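Local coordinates for arginine--tRNA ligase (Campylobacter jejuni, PDB 3FNR), which catalyses the ATP-dependent attachment of L-arginine to tRNA(Arg), releasing AMP and diphosphate, as a monomeric class I aminoacyl-tRNA synthetase, at residues S422-E425 with N426-L429. The protein carries 1 engineered substitution. Numbering follows the deposited sequence. Where two conformers were deposited one is given.
Sequences SANE and NDLL
Glu425 turns CG anti to its backbone nitrogen (chi1 -177°), and Leu429 sets CG beside its backbone nitrogen, anti to the carbonyl carbon (chi1 -71°). One helical turn apart, the two side chains run side by side in the same direction. The meeting point is aliphatic: CG of Glu425 lies 3.8 Å from CD1 of Leu429. The glutamate chain stays extended beyond CG and carries its carboxylate past the leucine. There OE1 forms a salt bridge with Lys356, whose ammonium also bonds to OD1 of Asn426, and OE2 accepts a hydrogen bond from the backbone N of Gly421. The carboxylate of Asp427, a buried residue, is hydrogen-bonded to Ser368 OG and to the backbone N of Leu366.

This is the first turn of helix 425-445 in the DALR anticodon-binding domain, with Asn424 at the N-cap position. Two i to i+4 backbone bonds start the helix. Leu428 N donates to Asn424 O at 3.1 Å. Leu429 N donates to Glu425 O at 2.8 Å, and this bond is close to straight, with an N-H...O angle of 170°. The N of Asn426 still lacks a helical acceptor. It donates instead to a water at 3.0 Å, and that water donates on to Ala423 O, bridging loop and helix.

The Leu428 side chain packs against the oxygen end of the cap carbonyl, with its CG 3.4 Å from Asn424 O. Its CD1 also reaches Ser422 OG at 3.9 Å, while that hydroxyl is hydrogen-bonded to Val419 O.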
ATOM      1  N   SER A 422     -18.528  39.619  -9.176  1.00 57.48           N
ATOM      2  CA  SER A 422     -17.449  40.573  -8.907  1.00 56.81           C
ATOM      3  C   SER A 422     -16.660  40.902 -10.176  1.00 53.91           C
ATOM      4  O   SER A 422     -16.725  40.161 -11.156  1.00 51.79           O
ATOM      5  CB  SER A 422     -16.533  40.070  -7.793  1.00 55.64           C
ATOM      6  OG  SER A 422     -15.582  39.150  -8.292  1.00 66.83           O
ATOM      7  N   ALA A 423     -15.923  42.014 -10.154  1.00 56.72           N
ATOM      8  CA  ALA A 423     -15.214  42.514 -11.347  1.00 57.07           C
ATOM      9  C   ALA A 423     -14.024  41.655 -11.722  1.00 53.63           C
ATOM     10  O   ALA A 423     -13.510  41.751 -12.838  1.00 53.52           O
ATOM     11  CB  ALA A 423     -14.764  43.948 -11.148  1.00 60.21           C
ATOM     12  N   ASN A 424     -13.598  40.825 -10.776  1.00 51.60           N
ATOM     13  CA  ASN A 424     -12.469  39.932 -10.999  0.50 50.31           C
ATOM     14  C   ASN A 424     -12.875  38.473 -10.816  1.00 50.58           C
ATOM     15  O   ASN A 424     -12.113  37.642 -10.307  1.00 51.92           O
ATOM     16  CB  ASN A 424     -11.298  40.325 -10.102  0.50 48.82           C
ATOM     17  CG  ASN A 424     -10.753  41.713 -10.424  0.50 49.69           C
ATOM     18  OD1 ASN A 424     -10.439  42.026 -11.574  0.50 48.65           O
ATOM     19  ND2 ASN A 424     -10.615  42.539  -9.399  0.50 47.98           N
ATOM     20  N   GLU A 425     -14.091  38.178 -11.264  1.00 47.74           N
ATOM     21  CA  GLU A 425     -14.675  36.845 -11.192  1.00 48.10           C
ATOM     22  C   GLU A 425     -13.768  35.819 -11.861  1.00 44.47           C
ATOM     23  O   GLU A 425     -13.439  34.796 -11.261  1.00 43.95           O
ATOM     24  CB  GLU A 425     -16.062  36.856 -11.843  1.00 45.64           C
ATOM     25  CG  GLU A 425     -16.816  35.541 -11.786  1.00 52.58           C
ATOM     26  CD  GLU A 425     -18.160  35.608 -12.488  1.00 58.06           C
ATOM     27  OE1 GLU A 425     -18.344  34.882 -13.487  1.00 65.47           O
ATOM     28  OE2 GLU A 425     -19.030  36.390 -12.047  1.00 68.16           O
ATOM     29  N   ASN A 426     -13.347  36.122 -13.088  1.00 41.77           N
ATOM     30  CA  ASN A 426     -12.492  35.234 -13.867  1.00 43.57           C
ATOM     31  C   ASN A 426     -11.145  34.915 -13.220  1.00 44.54           C
ATOM     32  O   ASN A 426     -10.695  33.771 -13.274  1.00 45.51           O
ATOM     33  CB  ASN A 426     -12.303  35.787 -15.279  1.00 44.68           C
ATOM     34  CG  ASN A 426     -13.582  35.748 -16.087  1.00 49.60           C
ATOM     35  OD1 ASN A 426     -14.608  35.258 -15.615  1.00 50.83           O
ATOM     36  ND2 ASN A 426     -13.531  36.267 -17.308  1.00 49.60           N
ATOM     37  N   ASP A 427     -10.524  35.927 -12.612  1.00 40.08           N
ATOM     38  CA  ASP A 427      -9.272  35.778 -11.861  1.00 39.32           C
ATOM     39  C   ASP A 427      -9.438  34.800 -10.709  1.00 37.68           C
ATOM     40  O   ASP A 427      -8.619  33.893 -10.522  1.00 40.54           O
ATOM     41  CB  ASP A 427      -8.814  37.130 -11.302  1.00 38.96           C
ATOM     42  CG  ASP A 427      -7.861  37.871 -12.232  1.00 44.85           C
ATOM     43  OD1 ASP A 427      -7.570  37.382 -13.340  1.00 46.85           O
ATOM     44  OD2 ASP A 427      -7.381  38.954 -11.840  1.00 46.71           O
ATOM     45  N   LEU A 428     -10.510  34.988  -9.948  1.00 36.22           N
ATOM     46  CA  LEU A 428     -10.815  34.137  -8.801  1.00 36.27           C
ATOM     47  C   LEU A 428     -11.182  32.717  -9.226  1.00 36.27           C
ATOM     48  O   LEU A 428     -10.707  31.754  -8.637  1.00 35.59           O
ATOM     49  CB  LEU A 428     -11.923  34.756  -7.953  1.00 34.55           C
ATOM     50  CG  LEU A 428     -11.569  36.103  -7.311  1.00 33.32           C
ATOM     51  CD1 LEU A 428     -12.819  36.784  -6.760  1.00 36.81           C
ATOM     52  CD2 LEU A 428     -10.535  35.920  -6.219  1.00 30.43           C
ATOM     53  N   LEU A 429     -12.016  32.595 -10.253  1.00 39.00           N
ATOM     54  CA  LEU A 429     -12.353  31.291 -10.811  1.00 38.30           C
ATOM     55  C   LEU A 429     -11.121  30.533 -11.315  1.00 40.06           C
ATOM     56  O   LEU A 429     -10.978  29.345 -11.031  1.00 42.50           O
ATOM     57  CB  LEU A 429     -13.399  31.424 -11.918  1.00 36.53           C
ATOM     58  CG  LEU A 429     -14.813  31.791 -11.457  1.00 42.75           C
ATOM     59  CD1 LEU A 429     -15.724  31.998 -12.660  1.00 46.06           C
ATOM     60  CD2 LEU A 429     -15.395  30.742 -10.509  1.00 37.92           C
TER
HETATM   61  O   HOH W   1     -13.743  38.849 -14.370  1.00 51.74           O